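Mandelate racemase/muconate lactonizing enzyme family protein (Bradyrhizobium sp. ORS 278, PDB 3TOY) belongs to the enolase superfamily, pairing an alpha+beta capping domain with a barrel domain that carries a metal site, its own activity being undefined. Local coordinates at residues A[50-62]-A[72-86]. Residues are numbered along the deposited sequence; the frame is centred on the assembly and turned at random.
Sequences GVIDSGPLVLIDV and SYLFAYTRLALKPLV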
loop_
_atom_site.group_PDB
_atom_site.type_symbol
_atom_site.label_atom_id
_atom_site.label_comp_id
_atom_site.label_asym_id
_atom_site.label_seq_id
_atom_site.Cartn_x
_atom_site.Cartn_y
_atom_site.Cartn_z
ATOM N N GLY A 50 -13.070 28.251 24.875
ATOM C CA GLY A 50 -13.493 28.935 26.087
ATOM C C GLY A 50 -12.312 29.534 26.804
ATOM O O GLY A 50 -11.296 29.876 26.190
ATOM N N VAL A 51 -12.436 29.663 28.114
ATOM C CA VAL A 51 -11.384 30.281 28.893
ATOM C C VAL A 51 -11.145 29.430 30.124
ATOM O O VAL A 51 -12.089 28.987 30.767
ATOM C CB VAL A 51 -11.763 31.730 29.310
ATOM C CG1 VAL A 51 -10.656 32.353 30.141
ATOM C CG2 VAL A 51 -12.036 32.584 28.081
ATOM N N ILE A 52 -9.881 29.163 30.420
ATOM C CA ILE A 52 -9.518 28.547 31.684
ATOM C C ILE A 52 -9.002 29.698 32.544
ATOM O O ILE A 52 -7.965 30.289 32.242
ATOM C CB ILE A 52 -8.439 27.447 31.499
ATOM C CG1 ILE A 52 -9.024 26.240 30.752
ATOM C CG2 ILE A 52 -7.870 27.003 32.835
ATOM C CD1 ILE A 52 -7.979 25.220 30.315
ATOM N N ASP A 53 -9.750 30.052 33.581
ATOM C CA ASP A 53 -9.385 31.207 34.408
ATOM C C ASP A 53 -9.107 30.832 35.864
ATOM O O ASP A 53 -8.963 31.702 36.722
ATOM C CB ASP A 53 -10.485 32.259 34.345
ATOM C CG ASP A 53 -11.841 31.684 34.653
ATOM O OD1 ASP A 53 -11.906 30.636 35.333
ATOM O OD2 ASP A 53 -12.847 32.274 34.215
ATOM N N SER A 54 -9.034 29.533 36.132
ATOM C CA SER A 54 -8.731 29.030 37.460
ATOM C C SER A 54 -8.174 27.629 37.293
ATOM O O SER A 54 -8.129 27.103 36.173
ATOM C CB SER A 54 -9.996 28.977 38.306
ATOM O OG SER A 54 -10.910 28.055 37.744
ATOM N N GLY A 55 -7.768 27.013 38.394
ATOM C CA GLY A 55 -7.216 25.660 38.332
ATOM C C GLY A 55 -8.000 24.656 39.153
ATOM O O GLY A 55 -7.719 24.466 40.344
ATOM N N PRO A 56 -8.984 23.989 38.529
ATOM C CA PRO A 56 -9.668 22.908 39.236
ATOM C C PRO A 56 -8.767 21.678 39.305
ATOM O O PRO A 56 -8.437 21.096 38.262
ATOM C CB PRO A 56 -10.932 22.667 38.398
ATOM C CG PRO A 56 -10.669 23.306 37.055
ATOM C CD PRO A 56 -9.448 24.157 37.136
ATOM N N LEU A 57 -8.327 21.319 40.516
ATOM C CA LEU A 57 -7.403 20.199 40.712
ATOM C C LEU A 57 -7.996 19.159 41.652
ATOM O O LEU A 57 -8.825 19.473 42.501
ATOM C CB LEU A 57 -6.072 20.663 41.301
ATOM C CG LEU A 57 -5.391 21.912 40.746
ATOM C CD1 LEU A 57 -4.045 22.161 41.460
ATOM C CD2 LEU A 57 -5.186 21.745 39.238
ATOM N N VAL A 58 -7.559 17.917 41.500
ATOM C CA VAL A 58 -7.860 16.856 42.459
ATOM C C VAL A 58 -6.539 16.408 43.067
ATOM O O VAL A 58 -5.625 15.984 42.354
ATOM C CB VAL A 58 -8.566 15.655 41.795
ATOM C CG1 VAL A 58 -8.688 14.464 42.766
ATOM C CG2 VAL A 58 -9.935 16.069 41.256
ATOM N N LEU A 59 -6.428 16.507 44.392
ATOM C CA LEU A 59 -5.197 16.161 45.093
ATOM C C LEU A 59 -5.369 14.793 45.708
ATOM O O LEU A 59 -6.344 14.543 46.428
ATOM C CB LEU A 59 -4.895 17.205 46.187
ATOM C CG LEU A 59 -5.042 18.664 45.757
ATOM C CD1 LEU A 59 -4.724 19.630 46.924
ATOM C CD2 LEU A 59 -4.135 18.966 44.538
ATOM N N ILE A 60 -4.433 13.899 45.418
ATOM C CA ILE A 60 -4.592 12.486 45.705
ATOM C C ILE A 60 -3.558 12.088 46.725
ATOM O O ILE A 60 -2.375 12.412 46.586
ATOM C CB ILE A 60 -4.407 11.629 44.398
ATOM C CG1 ILE A 60 -5.482 11.995 43.367
ATOM C CG2 ILE A 60 -4.354 10.147 44.701
ATOM C CD1 ILE A 60 -5.398 11.215 42.006
ATOM N N ASP A 61 -4.014 11.389 47.766
ATOM C CA ASP A 61 -3.125 10.871 48.800
ATOM C C ASP A 61 -3.310 9.378 48.936
ATOM O O ASP A 61 -4.417 8.892 49.141
ATOM C CB ASP A 61 -3.413 11.535 50.152
ATOM C CG ASP A 61 -3.229 13.027 50.105
ATOM O OD1 ASP A 61 -2.158 13.482 49.675
ATOM O OD2 ASP A 61 -4.159 13.759 50.495
ATOM N N VAL A 62 -2.219 8.648 48.843
ATOM C CA VAL A 62 -2.284 7.212 49.002
ATOM C C VAL A 62 -1.476 6.832 50.236
ATOM O O VAL A 62 -0.251 6.854 50.219
ATOM C CB VAL A 62 -1.727 6.464 47.759
ATOM C CG1 VAL A 62 -1.691 4.948 48.019
ATOM C CG2 VAL A 62 -2.565 6.790 46.507
ATOM N N SER A 72 -0.208 12.847 44.361
ATOM C CA SER A 72 -0.208 13.267 42.963
ATOM C C SER A 72 -1.382 14.204 42.807
ATOM O O SER A 72 -2.216 14.303 43.710
ATOM C CB SER A 72 -0.382 12.042 42.058
ATOM O OG SER A 72 -1.713 11.567 42.146
ATOM N N TYR A 73 -1.459 14.928 41.698
ATOM C CA TYR A 73 -2.680 15.688 41.422
ATOM C C TYR A 73 -3.106 15.576 39.952
ATOM O O TYR A 73 -2.284 15.259 39.053
ATOM C CB TYR A 73 -2.530 17.182 41.803
ATOM C CG TYR A 73 -1.661 17.975 40.841
ATOM C CD1 TYR A 73 -2.222 18.624 39.736
ATOM C CD2 TYR A 73 -0.289 18.061 41.027
ATOM C CE1 TYR A 73 -1.423 19.337 38.832
ATOM C CE2 TYR A 73 0.512 18.765 40.146
ATOM C CZ TYR A 73 -0.063 19.390 39.047
ATOM O OH TYR A 73 0.732 20.090 38.183
ATOM N N LEU A 74 -4.389 15.825 39.737
ATOM C CA LEU A 74 -5.001 15.906 38.421
ATOM C C LEU A 74 -5.476 17.325 38.168
ATOM O O LEU A 74 -6.045 17.959 39.071
ATOM C CB LEU A 74 -6.208 14.982 38.367
ATOM C CG LEU A 74 -5.945 13.513 38.675
ATOM C CD1 LEU A 74 -7.274 12.766 38.712
ATOM C CD2 LEU A 74 -5.001 12.891 37.651
ATOM N N PHE A 75 -5.207 17.844 36.964
ATOM C CA PHE A 75 -5.908 19.028 36.460
ATOM C C PHE A 75 -7.197 18.518 35.873
ATOM O O PHE A 75 -7.181 17.602 35.036
ATOM C CB PHE A 75 -5.087 19.746 35.384
ATOM C CG PHE A 75 -5.835 20.839 34.679
ATOM C CD1 PHE A 75 -6.158 22.023 35.336
ATOM C CD2 PHE A 75 -6.225 20.691 33.350
ATOM C CE1 PHE A 75 -6.834 23.017 34.684
ATOM C CE2 PHE A 75 -6.913 21.691 32.704
ATOM C CZ PHE A 75 -7.218 22.855 33.359
ATOM N N ALA A 76 -8.321 19.096 36.302
ATOM C CA ALA A 76 -9.614 18.520 35.994
ATOM C C ALA A 76 -10.350 19.225 34.860
ATOM O O ALA A 76 -11.471 18.827 34.507
ATOM C CB ALA A 76 -10.483 18.475 37.259
ATOM N N TYR A 77 -9.722 20.258 34.295
ATOM C CA TYR A 77 -10.309 21.035 33.203
ATOM C C TYR A 77 -11.493 21.921 33.590
ATOM O O TYR A 77 -11.509 23.100 33.258
ATOM C CB TYR A 77 -10.719 20.123 32.038
ATOM C CG TYR A 77 -9.536 19.711 31.175
ATOM C CD1 TYR A 77 -9.095 20.527 30.130
ATOM C CD2 TYR A 77 -8.857 18.526 31.415
ATOM C CE1 TYR A 77 -8.000 20.149 29.337
ATOM C CE2 TYR A 77 -7.756 18.146 30.623
ATOM C CZ TYR A 77 -7.349 18.963 29.594
ATOM O OH TYR A 77 -6.264 18.594 28.809
ATOM N N THR A 78 -12.481 21.332 34.259
ATOM C CA THR A 78 -13.735 22.028 34.604
ATOM C C THR A 78 -14.205 21.606 36.004
ATOM O O THR A 78 -13.952 20.485 36.431
ATOM C CB THR A 78 -14.842 21.757 33.557
ATOM O OG1 THR A 78 -16.074 22.350 33.982
ATOM C CG2 THR A 78 -15.064 20.251 33.356
ATOM N N ARG A 79 -14.869 22.501 36.738
ATOM C CA ARG A 79 -15.277 22.151 38.111
ATOM C C ARG A 79 -16.281 20.998 38.082
ATOM O O ARG A 79 -16.383 20.202 39.016
ATOM C CB ARG A 79 -15.849 23.369 38.857
ATOM C CG ARG A 79 -17.153 23.900 38.287
ATOM C CD ARG A 79 -18.102 24.385 39.391
ATOM N NE ARG A 79 -17.608 25.576 40.082
ATOM C CZ ARG A 79 -17.213 25.609 41.356
ATOM N NH1 ARG A 79 -17.253 24.514 42.110
ATOM N NH2 ARG A 79 -16.783 26.752 41.880
ATOM N N LEU A 80 -17.007 20.895 36.978
ATOM C CA LEU A 80 -17.935 19.797 36.773
ATOM C C LEU A 80 -17.290 18.413 36.984
ATOM O O LEU A 80 -17.944 17.471 37.427
ATOM C CB LEU A 80 -18.551 19.931 35.379
ATOM C CG LEU A 80 -19.685 19.020 34.951
ATOM C CD1 LEU A 80 -20.613 19.781 33.998
ATOM C CD2 LEU A 80 -19.109 17.778 34.291
ATOM N N ALA A 81 -15.999 18.286 36.690
ATOM C CA ALA A 81 -15.345 16.982 36.779
ATOM C C ALA A 81 -14.828 16.659 38.200
ATOM O O ALA A 81 -14.426 15.531 38.483
ATOM C CB ALA A 81 -14.197 16.903 35.770
ATOM N N LEU A 82 -14.814 17.651 39.082
ATOM C CA LEU A 82 -14.179 17.466 40.401
ATOM C C LEU A 82 -14.857 16.391 41.229
ATOM O O LEU A 82 -14.219 15.440 41.667
ATOM C CB LEU A 82 -14.116 18.784 41.177
ATOM C CG LEU A 82 -13.195 19.842 40.579
ATOM C CD1 LEU A 82 -13.420 21.200 41.252
ATOM C CD2 LEU A 82 -11.736 19.422 40.703
ATOM N N LYS A 83 -16.158 16.521 41.438
ATOM C CA LYS A 83 -16.844 15.564 42.310
ATOM C C LYS A 83 -16.738 14.132 41.796
ATOM O O LYS A 83 -16.357 13.236 42.536
ATOM C CB LYS A 83 -18.306 15.959 42.503
ATOM C CG LYS A 83 -18.474 17.131 43.455
ATOM C CD LYS A 83 -19.934 17.508 43.646
ATOM C CE LYS A 83 -20.094 18.486 44.805
ATOM N NZ LYS A 83 -19.168 19.646 44.687
ATOM N N PRO A 84 -17.076 13.916 40.515
ATOM C CA PRO A 84 -16.937 12.592 39.899
ATOM C C PRO A 84 -15.519 12.017 40.093
ATOM O O PRO A 84 -15.374 10.842 40.473
ATOM C CB PRO A 84 -17.221 12.860 38.419
ATOM C CG PRO A 84 -17.997 14.104 38.377
ATOM C CD PRO A 84 -17.600 14.921 39.580
ATOM N N LEU A 85 -14.488 12.837 39.853
ATOM C CA LEU A 85 -13.089 12.378 39.974
ATOM C C LEU A 85 -12.752 12.009 41.416
ATOM O O LEU A 85 -12.127 10.989 41.683
ATOM C CB LEU A 85 -12.102 13.433 39.467
ATOM C CG LEU A 85 -11.969 13.486 37.936
ATOM C CD1 LEU A 85 -11.148 14.693 37.495
ATOM C CD2 LEU A 85 -11.353 12.190 37.446
ATOM N N VAL A 86 -13.204 12.830 42.359
ATOM C CA VAL A 86 -12.978 12.515 43.780
ATOM C C VAL A 86 -13.580 11.158 44.144
ATOM O O VAL A 86 -12.924 10.324 44.777
ATOM C CB VAL A 86 -13.551 13.635 44.690
ATOM C CG1 VAL A 86 -13.609 13.163 46.155
ATOM C CG2 VAL A 86 -12.706 14.899 44.547
#
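The carbonyl O of P56 takes the N-H of A76 at 2.8 Å, and the methyl of A76 rests against the same oxygen. From there the ladder runs on through the reciprocal N-H...O pair of V58 and L74 to I60 and S72, where I60 N meets S72 O at 2.8 Å. Between these rungs the alpha C-H groups of L57 and Y73 also approach carbonyl oxygens, those of L74 and V58. The strands form the antiparallel hairpin of the capping domain in this superfamily; strand 29-47 pairs along the other edge of 50-64, and after the turn 76-81, helix 82-95 packs on one face. On that face L82 and V58 run alongside one another, pointing opposite ways, methyl CD2 of L82 lying 3.8 Å from V58 CG2, which also touches L85 CB. L82 CD1 reaches the ring of P56 at CB, while I60 sends CD1 across to L74 CG. S72 OG lies against I60 CB but spends its hydrogen bond on the carbonyl of G129.

The opposite face holds L57, L59, Y73 and F75. With CG anti to the backbone N (chi1 171°), the F75 ring swings along the hairpin toward 50-56. L57 CD2 and, from beyond the strand's corner at S54, I52 CD1 both come in at its edge, the latter 3.9 Å from CZ. The N of Y77 sits 3.5 Å above one face of this ring, over its centre, and F345 stacks with it. Further along, L59 CD2 packs 3.6 Å from CB of Y73, whose hydroxyl is hydrogen-bonded to E325.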